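PDB 5ISU: Lmo0135 protein from Listeria monocytogenes EGD-e, which probably binds peptides outside the cell as the substrate-binding component of an ABC transporter. Local coordinates for residues 256-261 with 460-465; 284-289 with 299-304; 344-349 with 395-400. All blocks are in the same frame, centred on the assembly; numbering follows the deposited sequence.

Interaction 1: residues 256-261 with 460-465; sequences NRLSYA and AVIYPI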
loop_
_atom_site.group_PDB
_atom_site.type_symbol
_atom_site.label_atom_id
_atom_site.label_comp_id
_atom_site.label_asym_id
_atom_site.label_seq_id
_atom_site.Cartn_x
_atom_site.Cartn_y
_atom_site.Cartn_z
ATOM N N ASN A 256 5.467 -3.625 -3.446
ATOM C CA ASN A 256 5.565 -2.173 -3.628
ATOM C C ASN A 256 5.780 -1.467 -2.296
ATOM O O ASN A 256 5.321 -0.351 -2.091
ATOM C CB ASN A 256 4.348 -1.611 -4.364
ATOM C CG ASN A 256 4.235 -2.117 -5.787
ATOM O OD1 ASN A 256 5.205 -2.533 -6.399
ATOM N ND2 ASN A 256 3.050 -2.050 -6.322
ATOM N N ARG A 257 6.472 -2.140 -1.383
ATOM C CA ARG A 257 6.757 -1.561 -0.098
ATOM C C ARG A 257 8.206 -1.086 -0.033
ATOM O O ARG A 257 9.119 -1.811 -0.440
ATOM C CB ARG A 257 6.511 -2.570 1.013
ATOM C CG ARG A 257 6.838 -2.034 2.400
ATOM C CD ARG A 257 6.474 -3.019 3.491
ATOM N NE ARG A 257 6.761 -2.495 4.840
ATOM C CZ ARG A 257 7.951 -2.536 5.450
ATOM N NH1 ARG A 257 8.078 -2.039 6.683
ATOM N NH2 ARG A 257 9.023 -3.056 4.849
ATOM N N LEU A 258 8.396 0.145 0.430
ATOM C CA LEU A 258 9.719 0.659 0.701
ATOM C C LEU A 258 9.976 0.519 2.209
ATOM O O LEU A 258 9.162 0.935 3.017
ATOM C CB LEU A 258 9.861 2.140 0.320
ATOM C CG LEU A 258 11.153 2.772 0.862
ATOM C CD1 LEU A 258 12.406 2.188 0.213
ATOM C CD2 LEU A 258 11.159 4.289 0.747
ATOM N N SER A 259 11.095 -0.091 2.565
ATOM C CA SER A 259 11.562 -0.196 3.952
ATOM C C SER A 259 12.616 0.893 4.031
ATOM O O SER A 259 13.498 0.946 3.160
ATOM C CB SER A 259 12.206 -1.551 4.202
ATOM O OG SER A 259 12.831 -1.610 5.480
ATOM N N TYR A 260 12.510 1.781 5.024
ATOM C CA TYR A 260 13.453 2.876 5.154
ATOM C C TYR A 260 13.661 3.348 6.577
ATOM O O TYR A 260 12.907 3.005 7.470
ATOM C CB TYR A 260 12.975 4.053 4.314
ATOM C CG TYR A 260 11.723 4.735 4.804
ATOM C CD1 TYR A 260 10.476 4.144 4.649
ATOM C CD2 TYR A 260 11.779 5.967 5.418
ATOM C CE1 TYR A 260 9.322 4.755 5.094
ATOM C CE2 TYR A 260 10.623 6.616 5.855
ATOM C CZ TYR A 260 9.397 6.003 5.693
ATOM O OH TYR A 260 8.250 6.623 6.130
ATOM N N ALA A 261 14.708 4.145 6.764
ATOM C CA ALA A 261 15.009 4.776 8.037
ATOM C C ALA A 261 14.828 6.279 7.870
ATOM O O ALA A 261 15.206 6.826 6.861
ATOM C CB ALA A 261 16.426 4.470 8.441
ATOM N N ALA A 460 19.742 13.660 1.877
ATOM C CA ALA A 460 19.676 12.505 2.750
ATOM C C ALA A 460 18.589 12.663 3.801
ATOM O O ALA A 460 18.846 12.536 5.000
ATOM C CB ALA A 460 21.029 12.244 3.393
ATOM N N VAL A 461 17.376 12.939 3.333
ATOM C CA VAL A 461 16.207 13.123 4.206
ATOM C C VAL A 461 15.856 11.821 4.916
ATOM O O VAL A 461 15.463 11.817 6.091
ATOM C CB VAL A 461 14.993 13.625 3.405
ATOM C CG1 VAL A 461 13.786 13.808 4.312
ATOM C CG2 VAL A 461 15.345 14.934 2.711
ATOM N N ILE A 462 15.959 10.722 4.175
ATOM C CA ILE A 462 15.750 9.386 4.718
ATOM C C ILE A 462 16.861 8.512 4.154
ATOM O O ILE A 462 17.704 8.996 3.413
ATOM C CB ILE A 462 14.401 8.786 4.285
ATOM C CG1 ILE A 462 14.344 8.615 2.754
ATOM C CG2 ILE A 462 13.257 9.656 4.788
ATOM C CD1 ILE A 462 13.223 7.717 2.282
ATOM N N TYR A 463 16.849 7.239 4.519
ATOM C CA TYR A 463 17.754 6.244 3.957
ATOM C C TYR A 463 16.857 5.121 3.415
ATOM O O TYR A 463 16.364 4.318 4.193
ATOM C CB TYR A 463 18.742 5.687 4.992
ATOM C CG TYR A 463 19.740 4.725 4.372
ATOM C CD1 TYR A 463 20.892 5.196 3.774
ATOM C CD2 TYR A 463 19.503 3.354 4.345
ATOM C CE1 TYR A 463 21.794 4.338 3.181
ATOM C CE2 TYR A 463 20.394 2.488 3.761
ATOM C CZ TYR A 463 21.551 2.986 3.179
ATOM O OH TYR A 463 22.482 2.132 2.595
ATOM N N PRO A 464 16.567 5.116 2.099
ATOM C CA PRO A 464 15.747 4.015 1.539
ATOM C C PRO A 464 16.545 2.724 1.593
ATOM O O PRO A 464 17.621 2.661 1.037
ATOM C CB PRO A 464 15.494 4.439 0.087
ATOM C CG PRO A 464 15.957 5.868 -0.011
ATOM C CD PRO A 464 16.967 6.085 1.068
ATOM N N ILE A 465 16.026 1.711 2.282
ATOM C CA ILE A 465 16.749 0.468 2.437
ATOM C C ILE A 465 16.451 -0.517 1.319
ATOM O O ILE A 465 17.347 -0.926 0.597
ATOM C CB ILE A 465 16.415 -0.206 3.781
ATOM C CG1 ILE A 465 16.777 0.706 4.956
ATOM C CG2 ILE A 465 17.151 -1.533 3.905
ATOM C CD1 ILE A 465 16.258 0.201 6.290
#

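Interaction 2: residues 284-289 with 299-304; sequences DREEII and AKPASS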
loop_
_atom_site.group_PDB
_atom_site.type_symbol
_atom_site.label_atom_id
_atom_site.label_comp_id
_atom_site.label_asym_id
_atom_site.label_seq_id
_atom_site.Cartn_x
_atom_site.Cartn_y
_atom_site.Cartn_z
ATOM N N ASP A 284 25.426 -0.571 4.028
ATOM C CA ASP A 284 25.424 -1.353 2.771
ATOM C C ASP A 284 24.132 -2.146 2.660
ATOM O O ASP A 284 23.871 -3.058 3.449
ATOM C CB ASP A 284 26.609 -2.302 2.658
ATOM C CG ASP A 284 26.514 -3.202 1.426
ATOM O OD1 ASP A 284 25.689 -4.143 1.412
ATOM O OD2 ASP A 284 27.265 -2.966 0.463
ATOM N N ARG A 285 23.364 -1.828 1.636
ATOM C CA ARG A 285 22.065 -2.442 1.425
ATOM C C ARG A 285 22.005 -3.964 1.323
ATOM O O ARG A 285 21.123 -4.550 1.929
ATOM C CB ARG A 285 21.398 -1.808 0.206
ATOM C CG ARG A 285 20.962 -0.385 0.492
ATOM C CD ARG A 285 20.373 0.298 -0.709
ATOM N NE ARG A 285 19.897 1.634 -0.341
ATOM C CZ ARG A 285 20.636 2.754 -0.365
ATOM N NH1 ARG A 285 20.096 3.915 -0.005
ATOM N NH2 ARG A 285 21.908 2.734 -0.743
ATOM N N GLU A 286 22.904 -4.597 0.561
ATOM C CA GLU A 286 22.882 -6.076 0.446
ATOM C C GLU A 286 23.085 -6.732 1.804
ATOM O O GLU A 286 22.493 -7.764 2.080
ATOM C CB GLU A 286 23.894 -6.610 -0.568
ATOM C CG GLU A 286 23.558 -6.201 -1.993
ATOM C CD GLU A 286 24.273 -7.014 -3.077
ATOM O OE1 GLU A 286 24.105 -6.637 -4.255
ATOM O OE2 GLU A 286 24.973 -8.025 -2.775
ATOM N N GLU A 287 23.903 -6.113 2.644
ATOM C CA GLU A 287 24.134 -6.609 4.003
ATOM C C GLU A 287 22.888 -6.447 4.877
ATOM O O GLU A 287 22.547 -7.362 5.636
ATOM C CB GLU A 287 25.329 -5.905 4.658
ATOM C CG GLU A 287 26.680 -6.284 4.046
ATOM C CD GLU A 287 27.881 -5.684 4.782
ATOM O OE1 GLU A 287 27.737 -4.697 5.565
ATOM O OE2 GLU A 287 28.984 -6.203 4.563
ATOM N N ILE A 288 22.211 -5.295 4.781
ATOM C CA ILE A 288 20.983 -5.085 5.563
ATOM C C ILE A 288 19.929 -6.119 5.184
ATOM O O ILE A 288 19.307 -6.728 6.050
ATOM C CB ILE A 288 20.384 -3.686 5.368
ATOM C CG1 ILE A 288 21.343 -2.619 5.898
ATOM C CG2 ILE A 288 19.053 -3.576 6.111
ATOM C CD1 ILE A 288 20.932 -1.196 5.576
ATOM N N ILE A 289 19.723 -6.290 3.884
ATOM C CA ILE A 289 18.760 -7.266 3.365
ATOM C C ILE A 289 19.131 -8.653 3.867
ATOM O O ILE A 289 18.281 -9.383 4.375
ATOM C CB ILE A 289 18.721 -7.230 1.829
ATOM C CG1 ILE A 289 18.024 -5.941 1.361
ATOM C CG2 ILE A 289 17.991 -8.434 1.267
ATOM C CD1 ILE A 289 18.154 -5.659 -0.118
ATOM N N ALA A 299 13.746 -9.048 -0.848
ATOM C CA ALA A 299 13.891 -7.609 -0.975
ATOM C C ALA A 299 15.045 -7.281 -1.912
ATOM O O ALA A 299 15.995 -8.052 -2.013
ATOM C CB ALA A 299 14.118 -6.962 0.388
ATOM N N LYS A 300 14.920 -6.174 -2.637
ATOM C CA LYS A 300 15.986 -5.703 -3.504
ATOM C C LYS A 300 16.398 -4.299 -3.000
ATOM O O LYS A 300 15.550 -3.548 -2.513
ATOM C CB LYS A 300 15.567 -5.683 -4.976
ATOM C CG LYS A 300 14.482 -4.664 -5.329
ATOM C CD LYS A 300 13.999 -4.794 -6.778
ATOM C CE LYS A 300 15.076 -4.394 -7.773
ATOM N NZ LYS A 300 14.597 -4.495 -9.179
ATOM N N PRO A 301 17.699 -3.958 -3.099
ATOM C CA PRO A 301 18.195 -2.663 -2.657
ATOM C C PRO A 301 17.434 -1.475 -3.240
ATOM O O PRO A 301 17.222 -1.415 -4.433
ATOM C CB PRO A 301 19.633 -2.640 -3.178
ATOM C CG PRO A 301 20.013 -4.077 -3.335
ATOM C CD PRO A 301 18.764 -4.775 -3.728
ATOM N N ALA A 302 17.021 -0.546 -2.388
ATOM C CA ALA A 302 16.321 0.649 -2.845
ATOM C C ALA A 302 17.318 1.751 -3.266
ATOM O O ALA A 302 18.538 1.670 -3.017
ATOM C CB ALA A 302 15.385 1.163 -1.755
ATOM N N SER A 303 16.771 2.779 -3.892
ATOM C CA SER A 303 17.529 3.932 -4.373
ATOM C C SER A 303 16.659 5.183 -4.168
ATOM O O SER A 303 16.911 5.997 -3.263
ATOM C CB SER A 303 17.943 3.719 -5.844
ATOM O OG SER A 303 16.833 3.343 -6.653
ATOM N N SER A 304 15.618 5.304 -4.978
ATOM C CA SER A 304 14.676 6.397 -4.860
ATOM C C SER A 304 13.749 6.223 -3.664
ATOM O O SER A 304 13.556 5.099 -3.184
ATOM C CB SER A 304 13.809 6.455 -6.097
ATOM O OG SER A 304 12.810 7.437 -5.926
#

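Interaction 3: residues 344-349 with 395-400; sequences VYYLNN and IALNGY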
loop_
_atom_site.group_PDB
_atom_site.type_symbol
_atom_site.label_atom_id
_atom_site.label_comp_id
_atom_site.label_asym_id
_atom_site.label_seq_id
_atom_site.Cartn_x
_atom_site.Cartn_y
_atom_site.Cartn_z
ATOM N N VAL A 344 17.518 4.729 18.093
ATOM C CA VAL A 344 16.791 4.157 16.958
ATOM C C VAL A 344 15.524 3.526 17.524
ATOM O O VAL A 344 15.584 2.632 18.365
ATOM C CB VAL A 344 17.611 3.154 16.129
ATOM C CG1 VAL A 344 18.233 2.057 16.996
ATOM C CG2 VAL A 344 16.749 2.558 15.016
ATOM N N TYR A 345 14.377 4.048 17.109
ATOM C CA TYR A 345 13.082 3.551 17.576
ATOM C C TYR A 345 12.470 2.679 16.498
ATOM O O TYR A 345 12.429 3.060 15.345
ATOM C CB TYR A 345 12.136 4.715 17.940
ATOM C CG TYR A 345 12.296 5.281 19.347
ATOM C CD1 TYR A 345 13.400 6.064 19.698
ATOM C CD2 TYR A 345 11.307 5.073 20.314
ATOM C CE1 TYR A 345 13.533 6.587 20.985
ATOM C CE2 TYR A 345 11.432 5.590 21.601
ATOM C CZ TYR A 345 12.541 6.344 21.935
ATOM O OH TYR A 345 12.642 6.865 23.213
ATOM N N TYR A 346 11.977 1.515 16.896
ATOM C CA TYR A 346 11.382 0.570 15.967
ATOM C C TYR A 346 10.360 -0.311 16.697
ATOM O O TYR A 346 10.174 -0.183 17.915
ATOM C CB TYR A 346 12.496 -0.259 15.305
ATOM C CG TYR A 346 13.348 -1.051 16.268
ATOM C CD1 TYR A 346 14.413 -0.456 16.945
ATOM C CD2 TYR A 346 13.108 -2.404 16.481
ATOM C CE1 TYR A 346 15.193 -1.179 17.833
ATOM C CE2 TYR A 346 13.878 -3.141 17.365
ATOM C CZ TYR A 346 14.919 -2.530 18.039
ATOM O OH TYR A 346 15.673 -3.265 18.911
ATOM N N LEU A 347 9.681 -1.173 15.946
ATOM C CA LEU A 347 8.674 -2.084 16.505
ATOM C C LEU A 347 9.328 -3.216 17.318
ATOM O O LEU A 347 10.271 -3.850 16.853
ATOM C CB LEU A 347 7.831 -2.671 15.367
ATOM C CG LEU A 347 6.992 -1.670 14.565
ATOM C CD1 LEU A 347 6.528 -2.253 13.236
ATOM C CD2 LEU A 347 5.801 -1.182 15.382
ATOM N N ASN A 348 8.806 -3.484 18.516
ATOM C CA ASN A 348 9.363 -4.545 19.382
ATOM C C ASN A 348 8.915 -5.973 19.025
ATOM O O ASN A 348 9.310 -6.923 19.692
ATOM C CB ASN A 348 9.050 -4.269 20.867
ATOM C CG ASN A 348 7.561 -4.367 21.202
ATOM O OD1 ASN A 348 6.711 -4.578 20.332
ATOM N ND2 ASN A 348 7.244 -4.195 22.476
ATOM N N ASN A 349 8.095 -6.112 17.984
ATOM C CA ASN A 349 7.579 -7.409 17.550
ATOM C C ASN A 349 7.939 -7.728 16.090
ATOM O O ASN A 349 7.203 -8.445 15.414
ATOM C CB ASN A 349 6.058 -7.404 17.707
ATOM C CG ASN A 349 5.378 -6.398 16.794
ATOM O OD1 ASN A 349 6.034 -5.578 16.136
ATOM N ND2 ASN A 349 4.058 -6.461 16.738
ATOM N N ILE A 395 16.331 8.227 15.051
ATOM C CA ILE A 395 16.016 7.456 13.855
ATOM C C ILE A 395 14.815 6.568 14.132
ATOM O O ILE A 395 14.663 6.045 15.247
ATOM C CB ILE A 395 17.209 6.551 13.461
ATOM C CG1 ILE A 395 18.461 7.401 13.211
ATOM C CG2 ILE A 395 16.871 5.702 12.233
ATOM C CD1 ILE A 395 19.718 6.591 12.983
ATOM N N ALA A 396 13.960 6.422 13.122
ATOM C CA ALA A 396 12.800 5.553 13.189
ATOM C C ALA A 396 12.733 4.688 11.917
ATOM O O ALA A 396 12.890 5.184 10.800
ATOM C CB ALA A 396 11.538 6.366 13.348
ATOM N N LEU A 397 12.538 3.393 12.101
ATOM C CA LEU A 397 12.410 2.474 10.983
ATOM C C LEU A 397 10.956 2.450 10.584
ATOM O O LEU A 397 10.079 2.343 11.438
ATOM C CB LEU A 397 12.876 1.076 11.366
ATOM C CG LEU A 397 14.317 1.047 11.849
ATOM C CD1 LEU A 397 14.705 -0.354 12.276
ATOM C CD2 LEU A 397 15.257 1.575 10.766
ATOM N N ASN A 398 10.691 2.548 9.287
ATOM C CA ASN A 398 9.314 2.555 8.829
ATOM C C ASN A 398 9.207 1.960 7.434
ATOM O O ASN A 398 10.203 1.505 6.840
ATOM C CB ASN A 398 8.812 4.002 8.834
ATOM C CG ASN A 398 7.360 4.125 9.265
ATOM O OD1 ASN A 398 6.542 3.199 9.118
ATOM N ND2 ASN A 398 7.038 5.273 9.828
ATOM N N GLY A 399 7.988 1.966 6.916
ATOM C CA GLY A 399 7.737 1.464 5.578
ATOM C C GLY A 399 6.441 1.974 5.030
ATOM O O GLY A 399 5.605 2.434 5.778
ATOM N N TYR A 400 6.302 1.954 3.712
ATOM C CA TYR A 400 5.055 2.351 3.079
ATOM C C TYR A 400 4.806 1.723 1.725
ATOM O O TYR A 400 5.732 1.323 1.022
ATOM C CB TYR A 400 4.919 3.874 2.960
ATOM C CG TYR A 400 6.065 4.664 2.289
ATOM C CD1 TYR A 400 6.477 4.425 0.971
ATOM C CD2 TYR A 400 6.657 5.721 2.953
ATOM C CE1 TYR A 400 7.502 5.175 0.384
ATOM C CE2 TYR A 400 7.664 6.475 2.371
ATOM C CZ TYR A 400 8.074 6.211 1.092
ATOM O OH TYR A 400 9.066 7.004 0.568
#

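Interaction 1: residues 256-261 with 460-465
Tyr260 pairs with Pro464, and Ala261 with Tyr463, where the antiparallel strands 248-263 and 462-475 join in the mixed sheet of one lobe of this solute-binding protein. Ala261 and Tyr463 form the hydrogen-bonded pair. Tyr463 N reaches Ala261 O at 2.9 Å, and Ala261 N returns a bond to Tyr463 O at 3.1 Å, the donor tilted 29° from that carbonyl plane. Proline, which has no N-H to give, falls at the non-hydrogen-bonded site. Beyond it Ile465 N still reaches Ser259 O at 2.8 Å, but the regular pairing ends there: Ile465 turns out of the extended conformation, its own carbonyl goes to Ala302 N, and Ser259 has a further backbone bond with Ser466.

Apolar groups gather on the face of Tyr260 and Pro464. Tyr260 CG lies between its backbone N and carbonyl carbon (chi1 69°), which carries the ring over toward Ile462, whose CD1 approaches Tyr260 CD2 obliquely at 3.9 Å. Leu258 runs side by side with the proline ring, its CD1 3.8 Å from Pro464 CB. On the face of Ala261 and Tyr463, Ala261 CB and Tyr463 CB are 4.3 Å apart, and the phenol of Tyr463 turns off toward helix 285-292.

Around this junction, a Schellman motif with Ala460 at its C-prime position ends helix 442-458 just before strand 462-475 begins. Arg257 forms a salt bridge with Asp468 farther along the same pairing. The Tyr260 ring meets that of Tyr400 on strand 395-400, while Ile288 of helix 285-292 packs on Tyr463 and Ile465.

Interaction 2: residues 284-289 with 299-304
The contact of Arg285 and Ile289 with Pro301 is helix-on-strand packing, partly buried, between the first turn of helix 285-292 and the short strand 299-301 that follows it. The two segment axes run nearly antiparallel, at 162°, and approach to 8.1 Å. Pro301 sits against two residues one helical turn apart: its CB lies 3.9 Å from Arg285 CB, and its CD lies 3.8 Å from Ile289 CD1. Because the isoleucine chain is extended beyond CB, with CD1 anti (chi2 169°), Ile289 CD1 also lies against the Lys300-Pro301 peptide, 3.5 Å from Pro301 N. Nearer the start of the strand, Ile289 CG1 meets Ala299 CB at 4.2 Å.

The helix start here is a classical N-cap. Asp284 OD1 accepts from Glu287 N at 2.9 Å, a bond of 159° at the hydrogen, and closes the first turn. Glu287 does not return the bond as in a full capping box; its OE1 instead meets the hydroxyl of Tyr359, which also receives a weak bond from Asp284 N.

The guanidinium of Arg285 is spread over several acceptors. Ala302 O lies over one of its faces, 3.0 Å from Arg285 NE, but at an angle too poor for a hydrogen bond. The N-H of NE is directed to Pro464 O, and NH2 to Thr319 O. Backbone bonds from Lys300 to Tyr467 and from Ala302 to Ile465 attach the strand to 462-475, and on the far side Lys300 forms a salt bridge with Glu308.

Interaction 3: residues 344-349 with 395-400
Tyr346 holds CG between its backbone N and carbonyl carbon (chi1 60°), and Leu397 holds CG anti to its own carbonyl carbon (chi1 -58°). These two settings bring the leucine branch alongside the root of the tyrosine, with Leu397 CD1 3.8 Å from Tyr346 CB and oblique to the ring. Val344, on the same face, packs between two partners: Val344 CG2 is 4.2 Å from Ile395 CG2 and 4.3 Å from Leu397 CG.

Beneath these side chains runs a short parallel ladder in which Val344 pairs with Ile395 and Tyr345 with Ala396. Tyr345 N gives a short, nearly straight bond to Ile395 O (2.7 Å, 172°), and Leu397 N gives a longer one to Tyr345 O at 3.3 Å. Each acceptor also takes a CA-H contact, Val344 CA reaching Ile395 O and Ala396 CA reaching Tyr345 O, both at 3.3 Å.

Strand 341-347 lies between two parallel neighbours, 370-376 and 395-400, with helices 351-365 and 378-385 in the connections, a repeated beta-alpha-beta arrangement. Helix 351-365 packs on the face of Val344 and Ile395, with Tyr364 against Ile395 and Ile356 against Leu397; Ile384 of helix 378-385 meets Tyr345 on the opposite face.

The two bonds end at Leu397 N, and the CA atoms spread from 4.6 Å at Val344 and Ile395 to 5.4 Å at Tyr346 and Leu397. Main-chain bonds thus fix the parallel register at the start of the pair, while the buried branches of Val344, Ile395 and Leu397 add purely apolar contact.

One sheet joins all three contacts. Across it, strands 370-376, 341-347, 395-400, 248-263 and 462-475 follow in that order, with 248-263 antiparallel to both its neighbours, as in the lobes of type II periplasmic binding proteins; strand 299-301 pairs with 462-475 in the same sheet. Interactions 1 and 2 have centres about 9 Å apart and touch directly: Arg285 NE binds Pro464 O at 2.9 Å, and Ala302 N binds Ile465 O at 3.0 Å. Interactions 1 and 3, about 11 Å apart between centres, share the next seam, where Asn398 N meets Tyr260 O at 2.9 Å. Interactions 2 and 3 do not touch, their nearest atoms about 6 Å apart, so interaction 1 bridges them.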